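Local structure of glutathione S-transferase, N-terminal domain protein (Pseudomonas putida, 4NAX) at residues Pro29-Lys33 and Ile183-Trp188; Asn68-Ile74 and Leu87-Ile93; Gln111-Thr115 and Ala175-Ala181. The protein binds glutathione disulfide and probably acts as a glutathione transferase of the Ure2p-like group. All coordinates share one frame; numbering follows the deposited sequence. Where two conformers were deposited one is given.

Overall arrangement
These contacts follow the two-domain plan of glutathione transferases. Interaction 2 lies within the N-terminal, thioredoxin-like domain, where the hairpin of strands 73-76 and 85-88 runs into helix 90-101. Interaction 1 spans the domains, setting helix 31-41 against helix 180-193, and interaction 3 joins helix 109-137 to the loop that opens helix 180-193. Along the chain, interactions 2 and 3 come in turn between the halves of interaction 1. Interactions 1 and 2, centres about 13 Å apart, touch the same glutathione disulfide, held between the domains, and are joined by a hydrogen bond from Lys33 NZ to Ser90 OG. Interaction 3, centred about 15 Å from interaction 1, secures the start of the helix that carries Trp188.

Interaction 1: residues Pro29-Lys33 and Ile183-Trp188; sequences PNGVK and IAIFPW. With GDS (oxidized glutathione disulfide), chain C.
Trp188 and Pro29 meet ring to ring: Pro29 CB sits over the face of the indole in a CH-pi contact, 3.6 Å from the centroid of its five-membered ring. At the edge of the same indole, Trp188 NE1 donates to Asn30 OD1 (2.9 Å, N-H...O angle 161°). The amide lies 60° from the indole plane, and NE1 reaches OD1 from above the carbonyl plane; Lys33 NZ, also bonded to Ser90 OG and Gln122 OE1, reaches it from the opposite face, again at 2.9 Å. Two donors thus fix the rotation of the amide and leave Asn30 ND2 to bind glutathione disulfide OE4 at 2.8 Å. Lys33 comes to this point because its chain is extended beyond CG (chi2 173°), running past Ala184 to bring CE near the indole edge. A leucine in place of Trp188 would probably leave Asn30 OD1 without one of its two donors, freer to turn, and take the flat face from Pro29 CB. Val32 CG2 packs on Pro187 CB at 3.6 Å. The buried contact seats the start of helix 31-41 against helix 180-193, with helix 109-137 touching Lys33, Ala184 and Trp188, and helix 208-219 packing on Pro187.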
loop_
_atom_site.group_PDB
_atom_site.type_symbol
_atom_site.label_atom_id
_atom_site.label_comp_id
_atom_site.label_asym_id
_atom_site.label_seq_id
_atom_site.Cartn_x
_atom_site.Cartn_y
_atom_site.Cartn_z
ATOM N N PRO A 29 3.113 6.529 12.995
ATOM C CA PRO A 29 3.881 5.515 12.294
ATOM C C PRO A 29 4.034 5.787 10.807
ATOM O O PRO A 29 5.038 5.397 10.236
ATOM C CB PRO A 29 3.086 4.216 12.552
ATOM C CG PRO A 29 1.726 4.688 13.023
ATOM C CD PRO A 29 2.047 5.934 13.809
ATOM N N ASN A 30 3.036 6.401 10.176
ATOM C CA ASN A 30 3.174 6.766 8.772
ATOM C C ASN A 30 3.992 8.022 8.527
ATOM O O ASN A 30 4.772 8.077 7.593
ATOM C CB ASN A 30 1.810 6.851 8.116
ATOM C CG ASN A 30 1.128 5.506 8.114
ATOM O OD1 ASN A 30 1.748 4.492 7.768
ATOM N ND2 ASN A 30 -0.126 5.468 8.508
ATOM N N GLY A 31 3.805 9.048 9.358
ATOM C CA GLY A 31 4.577 10.267 9.218
ATOM C C GLY A 31 6.059 10.028 9.384
ATOM O O GLY A 31 6.873 10.557 8.628
ATOM N N VAL A 32 6.423 9.225 10.391
ATOM C CA VAL A 32 7.841 9.038 10.676
ATOM C C VAL A 32 8.553 8.219 9.600
ATOM O O VAL A 32 9.758 8.300 9.474
ATOM C CB VAL A 32 8.113 8.468 12.079
ATOM C CG1 VAL A 32 7.494 9.345 13.154
ATOM C CG2 VAL A 32 7.677 7.021 12.200
ATOM N N LYS A 33 7.827 7.450 8.789
ATOM C CA LYS A 33 8.486 6.783 7.666
ATOM C C LYS A 33 9.220 7.862 6.855
ATOM O O LYS A 33 10.346 7.645 6.408
ATOM C CB LYS A 33 7.468 6.115 6.749
ATOM C CG LYS A 33 6.688 4.955 7.327
ATOM C CD LYS A 33 5.615 4.542 6.337
ATOM C CE LYS A 33 4.639 3.496 6.849
ATOM N NZ LYS A 33 3.553 3.264 5.828
ATOM N N ILE A 183 12.163 0.899 6.533
ATOM C CA ILE A 183 11.678 2.181 7.027
ATOM C C ILE A 183 10.144 2.195 7.094
ATOM O O ILE A 183 9.557 2.785 8.006
ATOM C CB ILE A 183 12.248 3.333 6.177
ATOM C CG1 ILE A 183 13.771 3.402 6.399
ATOM C CG2 ILE A 183 11.586 4.662 6.525
ATOM C CD1 ILE A 183 14.489 4.309 5.426
ATOM N N ALA A 184 9.486 1.521 6.161
ATOM C CA ALA A 184 8.029 1.455 6.183
ATOM C C ALA A 184 7.497 0.547 7.296
ATOM O O ALA A 184 6.467 0.839 7.892
ATOM C CB ALA A 184 7.509 0.955 4.839
ATOM N N ILE A 185 8.182 -0.567 7.549
ATOM C CA ILE A 185 7.669 -1.598 8.442
ATOM C C ILE A 185 7.951 -1.349 9.926
ATOM O O ILE A 185 7.054 -1.452 10.763
ATOM C CB ILE A 185 8.242 -2.972 8.021
ATOM C CG1 ILE A 185 7.620 -3.419 6.699
ATOM C CG2 ILE A 185 8.058 -4.011 9.111
ATOM C CD1 ILE A 185 8.348 -4.552 6.017
ATOM N N PHE A 186 9.193 -1.013 10.264
ATOM C CA PHE A 186 9.558 -1.028 11.675
ATOM C C PHE A 186 8.922 0.069 12.545
ATOM O O PHE A 186 8.644 -0.202 13.703
ATOM C CB PHE A 186 11.089 -1.192 11.841
ATOM C CG PHE A 186 11.514 -2.564 11.387
ATOM C CD1 PHE A 186 11.200 -3.671 12.158
ATOM C CD2 PHE A 186 12.115 -2.764 10.162
ATOM C CE1 PHE A 186 11.464 -4.955 11.699
ATOM C CE2 PHE A 186 12.398 -4.033 9.694
ATOM C CZ PHE A 186 12.072 -5.125 10.469
ATOM N N PRO A 187 8.618 1.259 11.989
ATOM C CA PRO A 187 7.836 2.200 12.818
ATOM C C PRO A 187 6.486 1.651 13.211
ATOM O O PRO A 187 5.943 2.012 14.275
ATOM C CB PRO A 187 7.703 3.440 11.925
ATOM C CG PRO A 187 8.935 3.373 11.039
ATOM C CD PRO A 187 9.034 1.892 10.720
ATOM N N TRP A 188 5.899 0.825 12.347
ATOM C CA TRP A 188 4.614 0.205 12.671
ATOM C C TRP A 188 4.742 -0.899 13.720
ATOM O O TRP A 188 3.876 -1.036 14.580
ATOM C CB TRP A 188 3.922 -0.305 11.407
ATOM C CG TRP A 188 2.945 0.692 10.872
ATOM C CD1 TRP A 188 3.042 1.457 9.746
ATOM C CD2 TRP A 188 1.705 1.027 11.486
ATOM N NE1 TRP A 188 1.901 2.234 9.610
ATOM C CE2 TRP A 188 1.066 1.973 10.669
ATOM C CE3 TRP A 188 1.069 0.607 12.661
ATOM C CZ2 TRP A 188 -0.177 2.491 10.971
ATOM C CZ3 TRP A 188 -0.153 1.140 12.973
ATOM C CH2 TRP A 188 -0.779 2.070 12.123
HETATM N N1 GDS C . -9.352 7.717 10.919
HETATM C CA1 GDS C . -8.419 6.864 11.653
HETATM C C1 GDS C . -9.155 5.787 12.417
HETATM O OE1 GDS C . -8.515 4.758 12.738
HETATM O OE2 GDS C . -10.362 5.932 12.715
HETATM C CB1 GDS C . -7.604 7.726 12.625
HETATM C CG1 GDS C . -6.328 7.055 13.152
HETATM C CD1 GDS C . -5.324 6.834 12.049
HETATM O O1 GDS C . -5.307 7.554 11.068
HETATM N N2 GDS C . -4.499 5.809 12.227
HETATM C CA2 GDS C . -3.424 5.491 11.308
HETATM C C2 GDS C . -3.634 4.142 10.674
HETATM O O2 GDS C . -4.086 3.204 11.320
HETATM C CB2 GDS C . -2.087 5.491 12.050
HETATM S SG2 GDS C . -1.537 7.096 12.618
HETATM N N3 GDS C . -3.258 4.017 9.403
HETATM C CA3 GDS C . -3.415 2.776 8.664
HETATM C C3 GDS C . -2.359 2.539 7.607
HETATM O OE3 GDS C . -2.678 1.781 6.667
HETATM O OE4 GDS C . -1.243 3.043 7.778
HETATM N N4 GDS C . -5.088 10.309 9.853
HETATM C CA4 GDS C . -5.930 11.485 9.848
HETATM C C4 GDS C . -7.398 11.171 9.760
HETATM O OE5 GDS C . -8.228 12.127 9.787
HETATM O OE6 GDS C . -7.739 9.961 9.711
HETATM C C5 GDS C . -3.901 10.322 9.261
HETATM O O5 GDS C . -3.490 11.308 8.659
HETATM C CA5 GDS C . -3.049 9.078 9.390
HETATM N N5 GDS C . -2.402 8.781 8.116
HETATM C CB5 GDS C . -2.006 9.326 10.480
HETATM S SG5 GDS C . -0.834 7.989 10.721
HETATM C CA6 GDS C . -1.508 6.162 4.057
HETATM C C6 GDS C . -0.031 6.415 4.064
HETATM O OE7 GDS C . 0.367 7.603 3.991
HETATM O OE8 GDS C . 0.727 5.420 4.134
HETATM N N6 GDS C . -1.783 4.871 3.396
HETATM C CB6 GDS C . -2.049 6.157 5.488
HETATM C CG6 GDS C . -1.897 7.530 6.151
HETATM C CD6 GDS C . -2.578 7.613 7.490
HETATM O O6 GDS C . -3.206 6.662 7.968
#

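Interaction 2: residues Asn68-Ile74 and Leu87-Ile93; sequences NNKIPAI and LFESGAI. With GDS (oxidized glutathione disulfide), chain C; GOL (glycerol), chain D.
Ile74 and Leu87 exchange two backbone hydrogen bonds, N of Ile74 to O of Leu87 at 2.8 Å and N of Leu87 to O of Ile74 at 3.0 Å, as an antiparallel hydrogen-bonded pair in the hairpin of the thioredoxin-like domain. This hairpin, with the cis-Pro72 before it and the helix after it, contributes part of the glutathione site. Ser90 grips one carboxylate of the disulfide twice: its N donates to OE7 at 2.8 Å and its OG to OE8. The first torsion (chi1 68°) swings OG to the carboxylate, beside the N-H already pointing there at the first turn of helix 90-101, whose N-terminus would probably favour the negative charge. Glu89, the N-cap residue, bends at chi2 and takes the ligand amine N6 on OE1 at 2.7 Å. From the other segment, Ile71 pairs with the ligand backbone in both directions, its N to O5 and its O from N5. A water joins Pro72 O, Glu89 N and ligand OE7, bridging the two segments. Asn68, whose OD1 is bonded to Arg159 of the second subunit, donates through ND2 to a glycerol, probably from the crystallisation liquor, while Trp118 of that subunit meets the Phe88 ring edge-to-face. Farther in, Ile74 and Leu87 lie side by side, and Ile93 CD1 reaches Pro72 CG at 4.3 Å.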
loop_
_atom_site.group_PDB
_atom_site.type_symbol
_atom_site.label_atom_id
_atom_site.label_comp_id
_atom_site.label_asym_id
_atom_site.label_seq_id
_atom_site.Cartn_x
_atom_site.Cartn_y
_atom_site.Cartn_z
ATOM N N ASN A 68 -6.618 12.760 0.175
ATOM C CA ASN A 68 -7.233 11.806 1.100
ATOM C C ASN A 68 -7.263 12.305 2.538
ATOM O O ASN A 68 -7.621 11.554 3.434
ATOM C CB ASN A 68 -6.506 10.476 0.935
ATOM C CG ASN A 68 -7.122 9.337 1.713
ATOM O OD1 ASN A 68 -8.340 9.136 1.728
ATOM N ND2 ASN A 68 -6.263 8.533 2.323
ATOM N N ASN A 69 -6.920 13.568 2.753
ATOM C CA ASN A 69 -6.979 14.183 4.072
ATOM C C ASN A 69 -6.091 13.531 5.124
ATOM O O ASN A 69 -6.391 13.588 6.311
ATOM C CB ASN A 69 -8.412 14.525 4.564
ATOM C CG ASN A 69 -9.303 13.352 4.935
ATOM O OD1 ASN A 69 -10.285 13.070 4.231
ATOM N ND2 ASN A 69 -9.053 12.751 6.080
ATOM N N LYS A 70 -4.970 12.960 4.681
ATOM C CA LYS A 70 -4.069 12.268 5.593
ATOM C C LYS A 70 -2.647 12.733 5.475
ATOM O O LYS A 70 -2.214 13.226 4.429
ATOM C CB LYS A 70 -4.207 10.752 5.420
ATOM C CG LYS A 70 -5.623 10.310 5.875
ATOM C CD LYS A 70 -5.890 8.866 6.054
ATOM C CE LYS A 70 -7.334 8.707 6.464
ATOM N NZ LYS A 70 -7.676 7.305 6.748
ATOM N N ILE A 71 -1.923 12.604 6.572
ATOM C CA ILE A 71 -0.484 12.790 6.564
ATOM C C ILE A 71 0.184 11.432 6.405
ATOM O O ILE A 71 -0.400 10.386 6.753
ATOM C CB ILE A 71 0.015 13.527 7.844
ATOM C CG1 ILE A 71 -0.193 12.727 9.143
ATOM C CG2 ILE A 71 -0.612 14.901 7.951
ATOM C CD1 ILE A 71 0.918 11.746 9.482
ATOM N N PRO A 72 1.442 11.403 5.942
ATOM C CA PRO A 72 2.258 12.532 5.489
ATOM C C PRO A 72 1.952 12.956 4.046
ATOM O O PRO A 72 1.417 12.179 3.242
ATOM C CB PRO A 72 3.669 11.987 5.583
ATOM C CG PRO A 72 3.507 10.534 5.239
ATOM C CD PRO A 72 2.186 10.137 5.891
ATOM N N ALA A 73 2.380 14.168 3.723
ATOM C CA ALA A 73 2.348 14.692 2.355
ATOM C C ALA A 73 3.589 15.550 2.195
ATOM O O ALA A 73 4.133 16.067 3.179
ATOM C CB ALA A 73 1.091 15.479 2.091
ATOM N N ILE A 74 4.034 15.695 0.957
ATOM C CA ILE A 74 5.163 16.552 0.639
ATOM C C ILE A 74 4.853 17.489 -0.522
ATOM O O ILE A 74 3.970 17.228 -1.345
ATOM C CB ILE A 74 6.449 15.762 0.314
ATOM C CG1 ILE A 74 6.283 14.871 -0.929
ATOM C CG2 ILE A 74 6.887 14.943 1.524
ATOM C CD1 ILE A 74 7.578 14.364 -1.519
ATOM N N LEU A 87 2.877 15.358 -3.436
ATOM C CA LEU A 87 2.731 13.905 -3.305
ATOM C C LEU A 87 2.229 13.546 -1.917
ATOM O O LEU A 87 2.703 14.082 -0.917
ATOM C CB LEU A 87 4.066 13.190 -3.575
ATOM C CG LEU A 87 3.981 11.760 -4.080
ATOM C CD1 LEU A 87 3.320 11.677 -5.454
ATOM C CD2 LEU A 87 5.363 11.148 -4.139
ATOM N N PHE A 88 1.293 12.613 -1.869
ATOM C CA PHE A 88 0.879 11.985 -0.619
ATOM C C PHE A 88 1.005 10.463 -0.753
ATOM O O PHE A 88 1.375 9.959 -1.807
ATOM C CB PHE A 88 -0.485 12.504 -0.158
ATOM C CG PHE A 88 -1.623 12.174 -1.078
ATOM C CD1 PHE A 88 -1.967 13.043 -2.106
ATOM C CD2 PHE A 88 -2.334 11.020 -0.924
ATOM C CE1 PHE A 88 -2.997 12.750 -2.969
ATOM C CE2 PHE A 88 -3.379 10.718 -1.778
ATOM C CZ PHE A 88 -3.712 11.592 -2.795
ATOM N N GLU A 89 0.700 9.773 0.346
ATOM C CA GLU A 89 0.905 8.339 0.586
ATOM C C GLU A 89 2.350 8.078 0.981
ATOM O O GLU A 89 3.271 8.195 0.161
ATOM C CB GLU A 89 0.506 7.431 -0.575
ATOM C CG GLU A 89 -0.984 7.400 -0.833
ATOM C CD GLU A 89 -1.772 6.739 0.282
ATOM O OE1 GLU A 89 -1.257 5.767 0.893
ATOM O OE2 GLU A 89 -2.918 7.201 0.527
ATOM N N SER A 90 2.550 7.708 2.244
ATOM C CA SER A 90 3.887 7.450 2.749
ATOM C C SER A 90 4.706 6.540 1.850
ATOM O O SER A 90 5.873 6.819 1.570
ATOM C CB SER A 90 3.816 6.901 4.166
ATOM O OG SER A 90 3.254 5.610 4.210
ATOM N N GLY A 91 4.114 5.435 1.398
ATOM C CA GLY A 91 4.852 4.488 0.578
ATOM C C GLY A 91 5.247 5.055 -0.780
ATOM O O GLY A 91 6.301 4.689 -1.321
ATOM N N ALA A 92 4.402 5.915 -1.355
ATOM C CA ALA A 92 4.742 6.595 -2.607
ATOM C C ALA A 92 5.878 7.587 -2.384
ATOM O O ALA A 92 6.802 7.696 -3.193
ATOM C CB ALA A 92 3.542 7.279 -3.240
ATOM N N ILE A 93 5.811 8.339 -1.284
ATOM C CA ILE A 93 6.865 9.277 -0.922
ATOM C C ILE A 93 8.191 8.553 -0.686
ATOM O O ILE A 93 9.226 9.041 -1.129
ATOM C CB ILE A 93 6.442 10.123 0.290
ATOM C CG1 ILE A 93 5.213 10.986 -0.054
ATOM C CG2 ILE A 93 7.607 10.983 0.761
ATOM C CD1 ILE A 93 4.490 11.533 1.171
HETATM N N1 GDS C . -9.352 7.717 10.919
HETATM C CA1 GDS C . -8.419 6.864 11.653
HETATM C C1 GDS C . -9.155 5.787 12.417
HETATM O OE1 GDS C . -8.515 4.758 12.738
HETATM O OE2 GDS C . -10.362 5.932 12.715
HETATM C CB1 GDS C . -7.604 7.726 12.625
HETATM C CG1 GDS C . -6.328 7.055 13.152
HETATM C CD1 GDS C . -5.324 6.834 12.049
HETATM O O1 GDS C . -5.307 7.554 11.068
HETATM N N2 GDS C . -4.499 5.809 12.227
HETATM C CA2 GDS C . -3.424 5.491 11.308
HETATM C C2 GDS C . -3.634 4.142 10.674
HETATM O O2 GDS C . -4.086 3.204 11.320
HETATM C CB2 GDS C . -2.087 5.491 12.050
HETATM S SG2 GDS C . -1.537 7.096 12.618
HETATM N N3 GDS C . -3.258 4.017 9.403
HETATM C CA3 GDS C . -3.415 2.776 8.664
HETATM C C3 GDS C . -2.359 2.539 7.607
HETATM O OE3 GDS C . -2.678 1.781 6.667
HETATM O OE4 GDS C . -1.243 3.043 7.778
HETATM N N4 GDS C . -5.088 10.309 9.853
HETATM C CA4 GDS C . -5.930 11.485 9.848
HETATM C C4 GDS C . -7.398 11.171 9.760
HETATM O OE5 GDS C . -8.228 12.127 9.787
HETATM O OE6 GDS C . -7.739 9.961 9.711
HETATM C C5 GDS C . -3.901 10.322 9.261
HETATM O O5 GDS C . -3.490 11.308 8.659
HETATM C CA5 GDS C . -3.049 9.078 9.390
HETATM N N5 GDS C . -2.402 8.781 8.116
HETATM C CB5 GDS C . -2.006 9.326 10.480
HETATM S SG5 GDS C . -0.834 7.989 10.721
HETATM C CA6 GDS C . -1.508 6.162 4.057
HETATM C C6 GDS C . -0.031 6.415 4.064
HETATM O OE7 GDS C . 0.367 7.603 3.991
HETATM O OE8 GDS C . 0.727 5.420 4.134
HETATM N N6 GDS C . -1.783 4.871 3.396
HETATM C CB6 GDS C . -2.049 6.157 5.488
HETATM C CG6 GDS C . -1.897 7.530 6.151
HETATM C CD6 GDS C . -2.578 7.613 7.490
HETATM O O6 GDS C . -3.206 6.662 7.968
HETATM C C1 GOL D . -4.982 5.189 2.090
HETATM O O1 GOL D . -4.216 6.342 2.423
HETATM C C2 GOL D . -5.378 4.589 3.475
HETATM O O2 GOL D . -4.272 3.920 4.066
HETATM C C3 GOL D . -5.844 5.616 4.514
HETATM O O3 GOL D . -7.075 6.190 4.084
HETATM O O HOH W 1 -3.186 9.514 2.080
HETATM O O HOH W 2 -0.552 10.072 3.076
#

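Interaction 3: residues Gln111-Thr115 and Ala175-Ala181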
loop_
_atom_site.group_PDB
_atom_site.type_symbol
_atom_site.label_atom_id
_atom_site.label_comp_id
_atom_site.label_asym_id
_atom_site.label_seq_id
_atom_site.Cartn_x
_atom_site.Cartn_y
_atom_site.Cartn_z
ATOM N N GLN A 111 16.446 -6.936 -6.875
ATOM C CA GLN A 111 16.330 -6.380 -5.527
ATOM C C GLN A 111 15.385 -5.190 -5.433
ATOM O O GLN A 111 14.673 -5.037 -4.434
ATOM C CB GLN A 111 17.695 -6.017 -4.968
ATOM C CG GLN A 111 18.466 -7.238 -4.476
ATOM C CD GLN A 111 17.864 -7.784 -3.198
ATOM O OE1 GLN A 111 17.847 -7.089 -2.187
ATOM N NE2 GLN A 111 17.336 -8.997 -3.243
ATOM N N ARG A 112 15.360 -4.370 -6.478
ATOM C CA ARG A 112 14.364 -3.309 -6.566
ATOM C C ARG A 112 12.965 -3.901 -6.374
ATOM O O ARG A 112 12.174 -3.426 -5.555
ATOM C CB ARG A 112 14.457 -2.582 -7.908
ATOM C CG ARG A 112 13.291 -1.657 -8.221
ATOM C CD ARG A 112 13.410 -1.073 -9.642
ATOM N NE ARG A 112 12.257 -0.255 -9.979
ATOM C CZ ARG A 112 12.031 0.956 -9.463
ATOM N NH1 ARG A 112 12.914 1.519 -8.645
ATOM N NH2 ARG A 112 10.916 1.612 -9.749
ATOM N N TYR A 113 12.651 -4.938 -7.144
ATOM C CA TYR A 113 11.300 -5.498 -7.106
ATOM C C TYR A 113 11.011 -6.216 -5.792
ATOM O O TYR A 113 9.919 -6.107 -5.255
ATOM C CB TYR A 113 11.021 -6.371 -8.345
ATOM C CG TYR A 113 11.142 -5.543 -9.612
ATOM C CD1 TYR A 113 10.345 -4.432 -9.799
ATOM C CD2 TYR A 113 12.076 -5.850 -10.593
ATOM C CE1 TYR A 113 10.480 -3.622 -10.907
ATOM C CE2 TYR A 113 12.235 -5.038 -11.705
ATOM C CZ TYR A 113 11.440 -3.926 -11.857
ATOM O OH TYR A 113 11.638 -3.113 -12.956
ATOM N N GLN A 114 11.987 -6.914 -5.225
ATOM C CA GLN A 114 11.775 -7.537 -3.912
ATOM C C GLN A 114 11.505 -6.471 -2.852
ATOM O O GLN A 114 10.673 -6.666 -1.954
ATOM C CB GLN A 114 12.968 -8.380 -3.465
ATOM C CG GLN A 114 13.332 -9.524 -4.396
ATOM C CD GLN A 114 12.166 -10.460 -4.674
ATOM O OE1 GLN A 114 11.510 -10.938 -3.747
ATOM N NE2 GLN A 114 11.899 -10.705 -5.939
ATOM N N THR A 115 12.188 -5.331 -2.959
ATOM C CA THR A 115 11.987 -4.246 -2.005
ATOM C C THR A 115 10.575 -3.665 -2.132
ATOM O O THR A 115 9.866 -3.434 -1.129
ATOM C CB THR A 115 13.042 -3.150 -2.187
ATOM O OG1 THR A 115 14.348 -3.725 -2.031
ATOM C CG2 THR A 115 12.865 -2.080 -1.154
ATOM N N ALA A 175 15.345 -6.673 2.567
ATOM C CA ALA A 175 16.063 -6.950 1.334
ATOM C C ALA A 175 17.556 -7.048 1.657
ATOM O O ALA A 175 17.946 -7.004 2.821
ATOM C CB ALA A 175 15.780 -5.877 0.300
ATOM N N GLU A 176 18.394 -7.229 0.637
ATOM C CA GLU A 176 19.822 -7.460 0.876
ATOM C C GLU A 176 20.536 -6.286 1.520
ATOM O O GLU A 176 21.516 -6.482 2.247
ATOM C CB GLU A 176 20.526 -7.904 -0.414
ATOM C CG GLU A 176 20.088 -9.314 -0.825
ATOM C CD GLU A 176 20.593 -9.792 -2.175
ATOM O OE1 GLU A 176 21.138 -8.981 -2.947
ATOM O OE2 GLU A 176 20.420 -10.998 -2.475
ATOM N N GLU A 177 20.037 -5.081 1.260
ATOM C CA GLU A 177 20.502 -3.881 1.945
ATOM C C GLU A 177 19.335 -3.209 2.657
ATOM O O GLU A 177 18.179 -3.311 2.219
ATOM C CB GLU A 177 21.121 -2.880 0.961
ATOM C CG GLU A 177 22.436 -3.320 0.337
ATOM C CD GLU A 177 22.244 -4.306 -0.800
ATOM O OE1 GLU A 177 22.927 -5.349 -0.793
ATOM O OE2 GLU A 177 21.406 -4.050 -1.691
ATOM N N TYR A 178 19.641 -2.517 3.752
ATOM C CA TYR A 178 18.689 -1.640 4.419
ATOM C C TYR A 178 17.977 -0.795 3.372
ATOM O O TYR A 178 18.598 -0.269 2.448
ATOM C CB TYR A 178 19.434 -0.750 5.409
ATOM C CG TYR A 178 18.593 0.268 6.168
ATOM C CD1 TYR A 178 17.569 -0.132 7.004
ATOM C CD2 TYR A 178 18.875 1.626 6.078
ATOM C CE1 TYR A 178 16.842 0.789 7.745
ATOM C CE2 TYR A 178 18.162 2.555 6.803
ATOM C CZ TYR A 178 17.136 2.141 7.639
ATOM O OH TYR A 178 16.424 3.052 8.397
ATOM N N SER A 179 16.660 -0.680 3.490
ATOM C CA SER A 179 15.880 -0.066 2.419
ATOM C C SER A 179 14.624 0.596 2.936
ATOM O O SER A 179 14.262 0.502 4.121
ATOM C CB SER A 179 15.456 -1.141 1.413
ATOM O OG SER A 179 14.371 -1.927 1.916
ATOM N N ILE A 180 13.928 1.244 2.000
ATOM C CA ILE A 180 12.615 1.802 2.285
ATOM C C ILE A 180 11.611 0.778 2.816
ATOM O O ILE A 180 10.645 1.174 3.485
ATOM C CB ILE A 180 12.024 2.559 1.070
ATOM C CG1 ILE A 180 11.863 1.672 -0.168
ATOM C CG2 ILE A 180 12.855 3.803 0.797
ATOM C CD1 ILE A 180 11.208 2.395 -1.339
ATOM N N ALA A 181 11.780 -0.515 2.517
ATOM C CA ALA A 181 10.872 -1.514 3.107
ATOM C C ALA A 181 11.034 -1.567 4.630
ATOM O O ALA A 181 10.047 -1.708 5.360
ATOM C CB ALA A 181 11.089 -2.896 2.500
HETATM O O HOH W 3 18.633 -4.525 -1.493
#
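Gln111 and Thr115, on one side of helix 109-137, pack against the loop 175-179 and the first turn of helix 180-193, a largely buried helix-to-loop contact in the all-helical part of the fold. Its one direct hydrogen bond runs from Glu176 N to Gln111 OE1 (2.9 Å, N-H...O angle 165°), with the donor tilted from the carbonyl plane. Gln111 brings its amide there by bending at chi2 (-72°), which folds the chain toward the loop. The amide then stacks on the Glu176 carboxylate, their planes only 12° apart, with Gln111 CD and Glu176 CD at 3.5 Å, while the two side chains cross at about a right angle. A water extends the grip on the loop: it donates to Gln111 OE1 and accepts from Glu177 N, so the oxygen of one glutamine serves two successive loop amides, one directly and one through water.

One turn on, Thr115 divides its two branches. Its OG1 turns back to its own helix and donates to Gln111 O at 2.8 Å; that carbonyl also accepts from Thr115 N, the two donors coming from opposite faces of its plane. With the hydroxyl so occupied, the methyl CG2 is directed at the other segment, where it lies 3.4 Å from Ser179 OG and 4.0 Å from Ile180 CG1. Ala175 CB touches both Gln111 OE1 and Thr115 OG1, 3.5 Å from each, and Ala181 CB rests near the Thr115 backbone.

Beyond the contact, Ile180 reaches helix 90-101 through Leu94 and Ala98, and the same stretch of helix 109-137 faces the second subunit, with Gln114 bonded to Pro86 there. Ser179 OG accepts from Ala181 N at 3.0 Å, and Asp182 takes the Ser179 N in return: the N-capping box, Ser179 to Asp182, characteristic of this helix start in the glutathione transferase C-terminal domain.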